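Local coordinates for botulinum neurotoxin type C1 (PDB 3R4S), which binds gangliosides at two sites in its receptor-binding region, an interaction on which cell entry of this bacterial metalloprotease neurotoxin depends, at residues A[37-42]-A[59-64]; A[353-358]-A[372-377]; A[385-390]-A[402-407]. All blocks are in the same frame, centred on the assembly; numbering follows the deposited sequence.

Contact 1 (A[37-42]-A[59-64]); sequences GDVQLN and GKVIVT
In the concanavalin-like beta sandwich of the N-terminal receptor-binding region, where the chain passes from one sheet to the other, V39 packs against G59, K60 and V61. Strand 32-36 pairs with strand 60-64 in one sheet; the chain then turns through G37 and D38 and enters the other sheet as strand 40-41, beside strand 49-52. V39 points toward 59-64, and its beta-branched, wholly apolar side chain suits this seam. Its CG1, anti to the backbone N (chi1 -177°), meets CG2 of V61 at 4.0 Å, the two side chains crossing at about a right angle. The other methyl, CG2, rests 3.8 Å from G59 CA and equally close to the backbone N of K60. Both valines also touch F49 of strand 49-52, which enlarges the apolar patch.

G59 brings no side chain, and this allows the carbonyl of D38 to close in: D38 O lies 3.2 Å from G59 CA in a CA-H...O contact. G37 adopts a positive phi of 75°, a conformation easily reached by glycine, as the chain leaves its first sheet. G59 N and D38 O are poorly aligned for direct bonding, and a water joins them instead, accepting from G59 N at 2.7 Å and donating to D38 O at 2.8 Å. D38 points away from 59-64, and Q40 NE2 donates to its OD2 over 3.2 Å in a nearly straight bond that lies in the amide plane of Q40.

Contact 2 (A[353-358]-A[372-377]); sequences NIIFQI and FKSNFN
N353, in a short 3-10 turn, begins the contact with its carbonyl, whose O lies 3.7 Å from CE of K373; its side chain is directed elsewhere, to R344. I354 turns away from the 372-377 segment and comes within about 4 Å of a bound N-acetyl-alpha-neuraminic acid. I355 follows with two roles. Its O accepts from K373 NZ at 2.8 Å, in the carbonyl plane on a lone pair, and from S374 N at 3.1 Å, which sits above that plane. Its branched side chain lies along the backbone beyond, with CG2 near the carbonyl of N375 and CD1 3.8 Å from F376 CA. K373 reaches I355 O by bending at chi2 (71°) and chi4 (74°); NZ also donates to D352 O and, weakly, to S374 O, so three backbone carbonyls take up the ammonium group of this buried lysine, and their dipoles would partly offset its charge. The methylenes of K373 give the buried ring of F356 an apolar neighbour: CE1 of F356 meets CD of K373 at 3.7 Å, while F372 O approaches the ring at its edge. Q357 and F372 make an antiparallel hydrogen-bonded pair of this beta hairpin: Q357 N to F372 O is 2.7 Å and F372 N to Q357 O is 2.8 Å. The CB of Q357 packs on CB of S374, and its amide NE2 continues to G305 O. In this beta-trefoil region the hairpin lies between strand 307-314, reached by the backbone bond of F356 with L308, and strand 381-392, reached by that of K373 with S382.

Contact 3 (A[385-390]-A[402-407]); sequences CSIGTY and NYLVPT
S386 with T407, G388 with V405 and Y390 with Y403 form three antiparallel hydrogen-bonded pairs, the ladder of a beta hairpin in the beta-trefoil region. Six backbone bonds result. The shortest, S386 N to T407 O, is 2.8 Å. The longest, G388 N to V405 O, is 3.1 Å. At the S386 end the donors stand well above the carbonyl planes, whereas those between G388 and V405 run nearly along the C=O direction. P406 faces I387 in a non-hydrogen-bonded pair, where its missing N-H costs the ladder nothing.

On the face of I387 and L404, CG1 of I387 touches CD1 of L404 at 3.8 Å, apolar branches meeting over the sheet. Nearby, T389 CG2 packs 3.7 Å from CB of N402, whose ND2 bonds to D331. On the other face the Y390 ring extends back past G388, which offers no side chain in its way. Its CD2 meets CG2 of V405 at 3.8 Å and its CE2 meets CG2 of T407 at 3.6 Å. With chi1 at 61°, T407 sends this methyl to the ring and its hydroxyl toward a water. That water lies at the edge of the Y390 ring, 2.8 Å from Y390 OH and 2.9 Å from T407 OG1.

Along the chain the contacts follow in series, each closing before the next opens. Contact 1 belongs to the N-terminal beta sandwich, and its centre lies about 44 Å from that of contact 2 and about 47 Å from that of contact 3, across the chain's centre. Contacts 2 and 3 both belong to the C-terminal trefoil, with centres about 19 Å apart. They are successive hairpins in one antiparallel sheet, joined where strand 367-374 pairs with strand 381-392, and F356 CE1 packs against C385 SG at 3.5 Å. The two bound sialic acids also lie in this C-terminal half, so contacts 2 and 3 belong to the region that binds ganglioside sugars, and contact 1 does not.

Contact 1 (A[37-42]-A[59-64])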
ATOM      1  N   GLY A  37     -20.530   0.254 -18.412  1.00 32.48           N
ATOM      2  CA  GLY A  37     -19.922  -1.039 -18.171  1.00 30.45           C
ATOM      3  C   GLY A  37     -19.852  -1.393 -16.699  1.00 26.77           C
ATOM      4  O   GLY A  37     -20.615  -0.885 -15.882  1.00 29.42           O
ATOM      5  N   ASP A  38     -18.909  -2.259 -16.364  1.00 25.89           N
ATOM      6  CA  ASP A  38     -18.764  -2.778 -15.012  1.00 28.57           C
ATOM      7  C   ASP A  38     -17.938  -1.835 -14.141  1.00 27.64           C
ATOM      8  O   ASP A  38     -16.716  -1.942 -14.103  1.00 27.73           O
ATOM      9  CB  ASP A  38     -18.096  -4.158 -15.068  1.00 29.04           C
ATOM     10  CG  ASP A  38     -18.072  -4.861 -13.725  1.00 30.83           C
ATOM     11  OD1 ASP A  38     -17.699  -6.053 -13.698  1.00 39.03           O
ATOM     12  OD2 ASP A  38     -18.422  -4.242 -12.698  1.00 32.04           O
ATOM     13  N   VAL A  39     -18.602  -0.913 -13.449  1.00 25.47           N
ATOM     14  CA  VAL A  39     -17.925  -0.046 -12.492  1.00 27.93           C
ATOM     15  C   VAL A  39     -18.401  -0.363 -11.086  1.00 28.16           C
ATOM     16  O   VAL A  39     -19.571  -0.147 -10.775  1.00 31.42           O
ATOM     17  CB  VAL A  39     -18.206   1.454 -12.757  1.00 30.62           C
ATOM     18  CG1 VAL A  39     -17.419   2.312 -11.770  1.00 24.73           C
ATOM     19  CG2 VAL A  39     -17.866   1.832 -14.186  1.00 28.02           C
ATOM     20  N   GLN A  40     -17.506  -0.866 -10.237  1.00 25.98           N
ATOM     21  CA  GLN A  40     -17.876  -1.196  -8.852  1.00 30.77           C
ATOM     22  C   GLN A  40     -17.542  -0.075  -7.873  1.00 30.96           C
ATOM     23  O   GLN A  40     -16.390   0.353  -7.779  1.00 24.81           O
ATOM     24  CB  GLN A  40     -17.186  -2.481  -8.384  1.00 27.60           C
ATOM     25  CG  GLN A  40     -17.715  -3.751  -9.025  1.00 32.60           C
ATOM     26  CD  GLN A  40     -19.211  -3.934  -8.812  1.00 35.32           C
ATOM     27  OE1 GLN A  40     -19.695  -3.942  -7.677  1.00 34.62           O
ATOM     28  NE2 GLN A  40     -19.951  -4.088  -9.911  1.00 31.45           N
ATOM     29  N   LEU A  41     -18.550   0.386  -7.137  1.00 28.76           N
ATOM     30  CA  LEU A  41     -18.346   1.395  -6.109  1.00 24.45           C
ATOM     31  C   LEU A  41     -18.267   0.757  -4.738  1.00 29.98           C
ATOM     32  O   LEU A  41     -19.086  -0.087  -4.387  1.00 34.72           O
ATOM     33  CB  LEU A  41     -19.484   2.415  -6.107  1.00 28.97           C
ATOM     34  CG  LEU A  41     -19.671   3.256  -7.361  1.00 34.09           C
ATOM     35  CD1 LEU A  41     -20.574   4.452  -7.048  1.00 31.86           C
ATOM     36  CD2 LEU A  41     -18.325   3.711  -7.878  1.00 26.74           C
ATOM     37  N   ASN A  42     -17.291   1.178  -3.952  1.00 29.49           N
ATOM     38  CA  ASN A  42     -17.115   0.639  -2.618  1.00 29.60           C
ATOM     39  C   ASN A  42     -17.931   1.484  -1.649  1.00 31.30           C
ATOM     40  O   ASN A  42     -17.771   2.701  -1.619  1.00 30.06           O
ATOM     41  CB  ASN A  42     -15.625   0.651  -2.258  1.00 28.92           C
ATOM     42  CG  ASN A  42     -15.345   0.061  -0.892  1.00 31.22           C
ATOM     43  OD1 ASN A  42     -16.261  -0.315  -0.170  1.00 34.06           O
ATOM     44  ND2 ASN A  42     -14.065  -0.019  -0.527  1.00 30.52           N
ATOM     45  N   GLY A  59     -15.539  -1.538 -17.295  1.00 29.81           N
ATOM     46  CA  GLY A  59     -15.950  -0.259 -16.759  1.00 26.66           C
ATOM     47  C   GLY A  59     -15.262   0.927 -17.404  1.00 26.58           C
ATOM     48  O   GLY A  59     -14.095   0.873 -17.797  1.00 25.45           O
ATOM     49  N   LYS A  60     -16.004   2.021 -17.480  1.00 23.08           N
ATOM     50  CA  LYS A  60     -15.539   3.247 -18.092  1.00 30.21           C
ATOM     51  C   LYS A  60     -16.169   4.379 -17.274  1.00 31.64           C
ATOM     52  O   LYS A  60     -17.386   4.428 -17.128  1.00 27.67           O
ATOM     53  CB  LYS A  60     -16.039   3.272 -19.547  1.00 28.61           C
ATOM     54  CG  LYS A  60     -15.448   4.326 -20.453  1.00 36.43           C
ATOM     55  CD  LYS A  60     -15.982   4.150 -21.891  1.00 32.66           C
ATOM     56  CE  LYS A  60     -15.414   5.198 -22.829  1.00 43.70           C
ATOM     57  NZ  LYS A  60     -15.993   5.115 -24.210  1.00 47.60           N
ATOM     58  N   VAL A  61     -15.351   5.263 -16.708  1.00 25.38           N
ATOM     59  CA  VAL A  61     -15.874   6.443 -16.036  1.00 23.12           C
ATOM     60  C   VAL A  61     -15.452   7.667 -16.831  1.00 27.07           C
ATOM     61  O   VAL A  61     -14.264   7.885 -17.043  1.00 22.12           O
ATOM     62  CB  VAL A  61     -15.361   6.572 -14.593  1.00 21.45           C
ATOM     63  CG1 VAL A  61     -15.829   7.887 -13.974  1.00 21.09           C
ATOM     64  CG2 VAL A  61     -15.810   5.380 -13.742  1.00 22.03           C
ATOM     65  N   ILE A  62     -16.424   8.457 -17.278  1.00 23.09           N
ATOM     66  CA  ILE A  62     -16.136   9.613 -18.107  1.00 25.41           C
ATOM     67  C   ILE A  62     -16.456  10.911 -17.371  1.00 26.62           C
ATOM     68  O   ILE A  62     -17.596  11.129 -16.964  1.00 24.77           O
ATOM     69  CB  ILE A  62     -16.955   9.574 -19.398  1.00 26.34           C
ATOM     70  CG1 ILE A  62     -16.775   8.233 -20.106  1.00 29.65           C
ATOM     71  CG2 ILE A  62     -16.576  10.725 -20.302  1.00 23.82           C
ATOM     72  CD1 ILE A  62     -17.655   8.080 -21.317  1.00 38.17           C
ATOM     73  N   VAL A  63     -15.447  11.765 -17.196  1.00 21.76           N
ATOM     74  CA  VAL A  63     -15.646  13.072 -16.571  1.00 20.69           C
ATOM     75  C   VAL A  63     -15.604  14.138 -17.658  1.00 25.02           C
ATOM     76  O   VAL A  63     -14.633  14.217 -18.424  1.00 25.21           O
ATOM     77  CB  VAL A  63     -14.554  13.390 -15.536  1.00 20.73           C
ATOM     78  CG1 VAL A  63     -14.787  14.761 -14.917  1.00 23.08           C
ATOM     79  CG2 VAL A  63     -14.498  12.311 -14.454  1.00 19.43           C
ATOM     80  N   THR A  64     -16.659  14.944 -17.741  1.00 22.32           N
ATOM     81  CA  THR A  64     -16.708  16.039 -18.708  1.00 23.28           C
ATOM     82  C   THR A  64     -16.730  17.363 -17.968  1.00 22.98           C
ATOM     83  O   THR A  64     -17.732  17.738 -17.356  1.00 24.53           O
ATOM     84  CB  THR A  64     -17.918  15.928 -19.641  1.00 27.68           C
ATOM     85  OG1 THR A  64     -17.888  14.656 -20.294  1.00 25.79           O
ATOM     86  CG2 THR A  64     -17.894  17.042 -20.696  1.00 25.65           C
TER
HETATM   87  O   HOH W   1     -14.650  -3.219 -15.412  1.00 29.01           O

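Contact 2 (A[353-358]-A[372-377])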
ATOM      1  N   ASN A 353       2.175 -13.493  28.569  1.00 23.80           N
ATOM      2  CA  ASN A 353       3.223 -13.723  27.577  1.00 24.36           C
ATOM      3  C   ASN A 353       2.737 -13.814  26.132  1.00 21.00           C
ATOM      4  O   ASN A 353       3.546 -13.978  25.217  1.00 23.86           O
ATOM      5  CB  ASN A 353       4.137 -14.905  27.947  1.00 24.81           C
ATOM      6  CG  ASN A 353       3.407 -16.243  27.985  1.00 32.63           C
ATOM      7  OD1 ASN A 353       2.300 -16.381  27.465  1.00 28.67           O
ATOM      8  ND2 ASN A 353       4.039 -17.243  28.607  1.00 29.91           N
ATOM      9  N   ILE A 354       1.435 -13.675  25.907  1.00 22.59           N
ATOM     10  CA  ILE A 354       0.950 -13.597  24.523  1.00 23.25           C
ATOM     11  C   ILE A 354       0.550 -12.180  24.115  1.00 24.20           C
ATOM     12  O   ILE A 354       0.171 -11.946  22.961  1.00 22.59           O
ATOM     13  CB  ILE A 354      -0.259 -14.505  24.255  1.00 23.83           C
ATOM     14  CG1 ILE A 354      -1.522 -13.895  24.873  1.00 23.68           C
ATOM     15  CG2 ILE A 354       0.018 -15.948  24.725  1.00 22.82           C
ATOM     16  CD1 ILE A 354      -2.790 -14.600  24.461  1.00 26.72           C
ATOM     17  N   ILE A 355       0.653 -11.237  25.046  1.00 23.33           N
ATOM     18  CA  ILE A 355       0.112  -9.892  24.826  1.00 22.92           C
ATOM     19  C   ILE A 355       1.082  -8.934  24.121  1.00 23.83           C
ATOM     20  O   ILE A 355       2.236  -8.783  24.533  1.00 24.40           O
ATOM     21  CB  ILE A 355      -0.398  -9.267  26.149  1.00 25.27           C
ATOM     22  CG1 ILE A 355      -1.434 -10.189  26.806  1.00 24.54           C
ATOM     23  CG2 ILE A 355      -0.998  -7.880  25.904  1.00 20.96           C
ATOM     24  CD1 ILE A 355      -1.948  -9.666  28.136  1.00 23.13           C
ATOM     25  N   PHE A 356       0.604  -8.309  23.045  1.00 22.23           N
ATOM     26  CA  PHE A 356       1.397  -7.334  22.290  1.00 21.79           C
ATOM     27  C   PHE A 356       0.634  -6.024  22.056  1.00 24.57           C
ATOM     28  O   PHE A 356      -0.603  -5.965  22.204  1.00 22.28           O
ATOM     29  CB  PHE A 356       1.850  -7.925  20.951  1.00 21.09           C
ATOM     30  CG  PHE A 356       2.785  -9.096  21.098  1.00 23.82           C
ATOM     31  CD1 PHE A 356       4.151  -8.894  21.206  1.00 18.57           C
ATOM     32  CD2 PHE A 356       2.291 -10.397  21.160  1.00 19.04           C
ATOM     33  CE1 PHE A 356       5.023  -9.963  21.357  1.00 20.88           C
ATOM     34  CE2 PHE A 356       3.150 -11.471  21.310  1.00 22.86           C
ATOM     35  CZ  PHE A 356       4.521 -11.259  21.411  1.00 20.00           C
ATOM     36  N   GLN A 357       1.380  -4.971  21.715  1.00 20.40           N
ATOM     37  CA  GLN A 357       0.778  -3.693  21.311  1.00 21.52           C
ATOM     38  C   GLN A 357       1.311  -3.315  19.938  1.00 21.24           C
ATOM     39  O   GLN A 357       2.514  -3.416  19.690  1.00 23.66           O
ATOM     40  CB  GLN A 357       1.107  -2.585  22.311  1.00 22.13           C
ATOM     41  CG  GLN A 357       0.463  -1.227  21.957  1.00 25.53           C
ATOM     42  CD  GLN A 357       0.697  -0.150  23.017  1.00 26.73           C
ATOM     43  OE1 GLN A 357       1.831   0.251  23.267  1.00 26.76           O
ATOM     44  NE2 GLN A 357      -0.387   0.343  23.620  1.00 26.29           N
ATOM     45  N   ILE A 358       0.417  -2.889  19.046  1.00 19.13           N
ATOM     46  CA  ILE A 358       0.792  -2.590  17.663  1.00 20.34           C
ATOM     47  C   ILE A 358       0.862  -1.085  17.371  1.00 22.83           C
ATOM     48  O   ILE A 358       0.162  -0.295  17.994  1.00 20.51           O
ATOM     49  CB  ILE A 358      -0.140  -3.296  16.647  1.00 19.01           C
ATOM     50  CG1 ILE A 358       0.527  -3.353  15.274  1.00 16.75           C
ATOM     51  CG2 ILE A 358      -1.521  -2.606  16.596  1.00 18.05           C
ATOM     52  CD1 ILE A 358      -0.061  -4.418  14.352  1.00 19.60           C
ATOM     53  N   PHE A 372       5.094  -4.459  19.783  1.00 17.76           N
ATOM     54  CA  PHE A 372       5.795  -4.324  21.033  1.00 18.90           C
ATOM     55  C   PHE A 372       5.203  -5.285  22.051  1.00 22.63           C
ATOM     56  O   PHE A 372       3.982  -5.444  22.119  1.00 18.65           O
ATOM     57  CB  PHE A 372       5.650  -2.893  21.552  1.00 19.07           C
ATOM     58  CG  PHE A 372       6.280  -1.857  20.657  1.00 21.23           C
ATOM     59  CD1 PHE A 372       7.586  -1.432  20.878  1.00 21.15           C
ATOM     60  CD2 PHE A 372       5.577  -1.331  19.583  1.00 19.13           C
ATOM     61  CE1 PHE A 372       8.174  -0.485  20.053  1.00 25.10           C
ATOM     62  CE2 PHE A 372       6.153  -0.375  18.750  1.00 22.19           C
ATOM     63  CZ  PHE A 372       7.450   0.051  18.986  1.00 21.24           C
ATOM     64  N   LYS A 373       6.072  -5.915  22.838  1.00 20.03           N
ATOM     65  CA  LYS A 373       5.634  -6.759  23.948  1.00 20.17           C
ATOM     66  C   LYS A 373       5.012  -5.892  25.031  1.00 21.96           C
ATOM     67  O   LYS A 373       5.602  -4.897  25.457  1.00 21.36           O
ATOM     68  CB  LYS A 373       6.797  -7.559  24.525  1.00 19.86           C
ATOM     69  CG  LYS A 373       6.346  -8.560  25.597  1.00 22.44           C
ATOM     70  CD  LYS A 373       5.556  -9.727  24.974  1.00 20.43           C
ATOM     71  CE  LYS A 373       4.891 -10.597  26.051  1.00 22.90           C
ATOM     72  NZ  LYS A 373       3.710  -9.906  26.663  1.00 25.16           N
ATOM     73  N   SER A 374       3.815  -6.267  25.471  1.00 20.57           N
ATOM     74  CA  SER A 374       3.016  -5.406  26.325  1.00 21.78           C
ATOM     75  C   SER A 374       2.368  -6.195  27.449  1.00 24.22           C
ATOM     76  O   SER A 374       2.194  -7.400  27.331  1.00 22.86           O
ATOM     77  CB  SER A 374       1.917  -4.761  25.476  1.00 22.02           C
ATOM     78  OG  SER A 374       1.053  -3.943  26.246  1.00 22.70           O
ATOM     79  N   ASN A 375       1.997  -5.511  28.532  1.00 22.96           N
ATOM     80  CA  ASN A 375       1.111  -6.112  29.525  1.00 28.68           C
ATOM     81  C   ASN A 375      -0.357  -5.825  29.157  1.00 29.65           C
ATOM     82  O   ASN A 375      -0.631  -5.180  28.137  1.00 25.29           O
ATOM     83  CB  ASN A 375       1.453  -5.656  30.957  1.00 26.97           C
ATOM     84  CG  ASN A 375       1.159  -4.179  31.194  1.00 30.68           C
ATOM     85  OD1 ASN A 375       1.158  -3.371  30.263  1.00 29.39           O
ATOM     86  ND2 ASN A 375       0.906  -3.823  32.448  1.00 31.65           N
ATOM     87  N   PHE A 376      -1.294  -6.289  29.980  1.00 30.74           N
ATOM     88  CA  PHE A 376      -2.719  -6.239  29.618  1.00 33.56           C
ATOM     89  C   PHE A 376      -3.261  -4.840  29.350  1.00 28.43           C
ATOM     90  O   PHE A 376      -4.103  -4.662  28.479  1.00 32.99           O
ATOM     91  CB  PHE A 376      -3.581  -6.919  30.689  1.00 39.63           C
ATOM     92  CG  PHE A 376      -3.763  -6.091  31.934  1.00 43.39           C
ATOM     93  CD1 PHE A 376      -4.939  -5.382  32.142  1.00 46.98           C
ATOM     94  CD2 PHE A 376      -2.754  -6.006  32.882  1.00 40.01           C
ATOM     95  CE1 PHE A 376      -5.115  -4.613  33.286  1.00 47.39           C
ATOM     96  CE2 PHE A 376      -2.916  -5.236  34.022  1.00 48.74           C
ATOM     97  CZ  PHE A 376      -4.103  -4.539  34.228  1.00 47.24           C
ATOM     98  N   ASN A 377      -2.790  -3.845  30.095  1.00 35.04           N
ATOM     99  CA  ASN A 377      -3.310  -2.483  29.939  1.00 32.59           C
ATOM    100  C   ASN A 377      -2.377  -1.554  29.168  1.00 35.35           C
ATOM    101  O   ASN A 377      -2.653  -0.361  29.039  1.00 37.57           O
ATOM    102  CB  ASN A 377      -3.648  -1.870  31.299  1.00 34.69           C
ATOM    103  CG  ASN A 377      -2.436  -1.742  32.197  1.00 42.31           C
ATOM    104  OD1 ASN A 377      -1.297  -1.869  31.743  1.00 37.62           O
ATOM    105  ND2 ASN A 377      -2.671  -1.493  33.485  1.00 41.03           N
TER

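Contact 3 (A[385-390]-A[402-407])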
ATOM      1  N   CYS A 385       9.324  -6.569  18.768  1.00 19.77           N
ATOM      2  CA  CYS A 385       9.465  -7.787  17.964  1.00 18.16           C
ATOM      3  C   CYS A 385      10.456  -7.606  16.831  1.00 18.74           C
ATOM      4  O   CYS A 385      10.373  -6.646  16.063  1.00 19.53           O
ATOM      5  CB  CYS A 385       8.109  -8.229  17.403  1.00 16.27           C
ATOM      6  SG  CYS A 385       6.990  -8.782  18.702  1.00 19.71           S
ATOM      7  N   SER A 386      11.389  -8.542  16.728  1.00 19.29           N
ATOM      8  CA  SER A 386      12.406  -8.510  15.695  1.00 20.76           C
ATOM      9  C   SER A 386      12.560  -9.924  15.129  1.00 22.37           C
ATOM     10  O   SER A 386      11.682 -10.765  15.300  1.00 22.09           O
ATOM     11  CB  SER A 386      13.728  -7.999  16.283  1.00 20.46           C
ATOM     12  OG  SER A 386      14.677  -7.760  15.261  1.00 26.40           O
ATOM     13  N   ILE A 387      13.681 -10.180  14.473  1.00 22.07           N
ATOM     14  CA  ILE A 387      13.922 -11.445  13.806  1.00 23.15           C
ATOM     15  C   ILE A 387      15.434 -11.676  13.797  1.00 28.45           C
ATOM     16  O   ILE A 387      16.212 -10.720  13.744  1.00 28.16           O
ATOM     17  CB  ILE A 387      13.376 -11.408  12.364  1.00 23.79           C
ATOM     18  CG1 ILE A 387      13.440 -12.786  11.713  1.00 23.57           C
ATOM     19  CG2 ILE A 387      14.126 -10.364  11.514  1.00 22.16           C
ATOM     20  CD1 ILE A 387      12.673 -12.874  10.391  1.00 22.10           C
ATOM     21  N   GLY A 388      15.855 -12.935  13.876  1.00 24.96           N
ATOM     22  CA  GLY A 388      17.270 -13.251  13.798  1.00 27.76           C
ATOM     23  C   GLY A 388      17.574 -14.742  13.725  1.00 29.72           C
ATOM     24  O   GLY A 388      16.674 -15.589  13.793  1.00 25.13           O
ATOM     25  N   THR A 389      18.858 -15.062  13.598  1.00 25.82           N
ATOM     26  CA  THR A 389      19.290 -16.446  13.451  1.00 28.02           C
ATOM     27  C   THR A 389      19.868 -16.962  14.762  1.00 26.62           C
ATOM     28  O   THR A 389      20.863 -16.439  15.246  1.00 28.38           O
ATOM     29  CB  THR A 389      20.339 -16.565  12.342  1.00 30.19           C
ATOM     30  OG1 THR A 389      19.741 -16.189  11.097  1.00 28.52           O
ATOM     31  CG2 THR A 389      20.875 -18.004  12.238  1.00 26.70           C
ATOM     32  N   TYR A 390      19.228 -17.973  15.342  1.00 26.78           N
ATOM     33  CA  TYR A 390      19.675 -18.526  16.618  1.00 28.17           C
ATOM     34  C   TYR A 390      19.745 -20.058  16.615  1.00 26.67           C
ATOM     35  O   TYR A 390      19.169 -20.719  15.743  1.00 26.63           O
ATOM     36  CB  TYR A 390      18.786 -18.016  17.754  1.00 25.28           C
ATOM     37  CG  TYR A 390      18.784 -16.507  17.856  1.00 29.45           C
ATOM     38  CD1 TYR A 390      19.701 -15.845  18.659  1.00 27.78           C
ATOM     39  CD2 TYR A 390      17.876 -15.743  17.124  1.00 29.14           C
ATOM     40  CE1 TYR A 390      19.712 -14.459  18.741  1.00 28.93           C
ATOM     41  CE2 TYR A 390      17.879 -14.352  17.200  1.00 27.85           C
ATOM     42  CZ  TYR A 390      18.795 -13.720  18.013  1.00 28.50           C
ATOM     43  OH  TYR A 390      18.799 -12.355  18.098  1.00 30.51           O
ATOM     44  N   ASN A 402      21.112 -23.691  13.309  1.00 27.87           N
ATOM     45  CA  ASN A 402      20.662 -22.329  13.091  1.00 31.30           C
ATOM     46  C   ASN A 402      19.286 -22.269  12.426  1.00 30.40           C
ATOM     47  O   ASN A 402      19.054 -22.916  11.406  1.00 28.08           O
ATOM     48  CB  ASN A 402      21.680 -21.574  12.238  1.00 27.72           C
ATOM     49  CG  ASN A 402      22.824 -21.025  13.058  1.00 31.46           C
ATOM     50  OD1 ASN A 402      22.655 -20.692  14.231  1.00 32.04           O
ATOM     51  ND2 ASN A 402      23.996 -20.913  12.443  1.00 32.48           N
ATOM     52  N   TYR A 403      18.377 -21.501  13.025  1.00 28.05           N
ATOM     53  CA  TYR A 403      17.083 -21.213  12.418  1.00 26.02           C
ATOM     54  C   TYR A 403      16.828 -19.712  12.446  1.00 25.18           C
ATOM     55  O   TYR A 403      17.262 -19.018  13.364  1.00 23.70           O
ATOM     56  CB  TYR A 403      15.947 -21.920  13.165  1.00 23.12           C
ATOM     57  CG  TYR A 403      16.027 -23.435  13.160  1.00 27.54           C
ATOM     58  CD1 TYR A 403      15.407 -24.181  12.162  1.00 30.79           C
ATOM     59  CD2 TYR A 403      16.718 -24.115  14.154  1.00 25.98           C
ATOM     60  CE1 TYR A 403      15.475 -25.567  12.151  1.00 30.93           C
ATOM     61  CE2 TYR A 403      16.791 -25.499  14.157  1.00 29.61           C
ATOM     62  CZ  TYR A 403      16.173 -26.218  13.154  1.00 33.37           C
ATOM     63  OH  TYR A 403      16.247 -27.589  13.137  1.00 28.68           O
ATOM     64  N   LEU A 404      16.113 -19.223  11.437  1.00 26.63           N
ATOM     65  CA  LEU A 404      15.671 -17.832  11.408  1.00 24.16           C
ATOM     66  C   LEU A 404      14.323 -17.784  12.113  1.00 21.82           C
ATOM     67  O   LEU A 404      13.370 -18.410  11.658  1.00 22.04           O
ATOM     68  CB  LEU A 404      15.551 -17.347   9.956  1.00 26.49           C
ATOM     69  CG  LEU A 404      15.209 -15.868   9.709  1.00 23.61           C
ATOM     70  CD1 LEU A 404      16.250 -14.953  10.339  1.00 20.47           C
ATOM     71  CD2 LEU A 404      15.111 -15.609   8.221  1.00 25.97           C
ATOM     72  N   VAL A 405      14.247 -17.051  13.224  1.00 18.94           N
ATOM     73  CA  VAL A 405      13.084 -17.107  14.107  1.00 17.77           C
ATOM     74  C   VAL A 405      12.626 -15.708  14.515  1.00 22.47           C
ATOM     75  O   VAL A 405      13.441 -14.788  14.569  1.00 21.19           O
ATOM     76  CB  VAL A 405      13.409 -17.900  15.395  1.00 23.03           C
ATOM     77  CG1 VAL A 405      13.848 -19.316  15.043  1.00 19.37           C
ATOM     78  CG2 VAL A 405      14.506 -17.198  16.216  1.00 17.35           C
ATOM     79  N   PRO A 406      11.318 -15.542  14.802  1.00 22.07           N
ATOM     80  CA  PRO A 406      10.884 -14.250  15.338  1.00 19.32           C
ATOM     81  C   PRO A 406      11.322 -14.128  16.786  1.00 21.81           C
ATOM     82  O   PRO A 406      11.389 -15.134  17.512  1.00 22.80           O
ATOM     83  CB  PRO A 406       9.354 -14.324  15.235  1.00 22.57           C
ATOM     84  CG  PRO A 406       9.043 -15.773  15.403  1.00 22.17           C
ATOM     85  CD  PRO A 406      10.207 -16.514  14.736  1.00 23.68           C
ATOM     86  N   THR A 407      11.641 -12.911  17.207  1.00 19.54           N
ATOM     87  CA  THR A 407      12.112 -12.682  18.572  1.00 20.69           C
ATOM     88  C   THR A 407      11.485 -11.445  19.186  1.00 22.76           C
ATOM     89  O   THR A 407      10.894 -10.606  18.482  1.00 23.61           O
ATOM     90  CB  THR A 407      13.635 -12.440  18.616  1.00 23.07           C
ATOM     91  OG1 THR A 407      13.951 -11.268  17.847  1.00 23.42           O
ATOM     92  CG2 THR A 407      14.411 -13.646  18.065  1.00 23.21           C
TER
HETATM   93  O   HOH W   2      16.683 -10.824  17.013  1.00 29.27           O
HETATM   94  O   HOH W   3      23.434 -18.190  15.229  1.00 31.35           O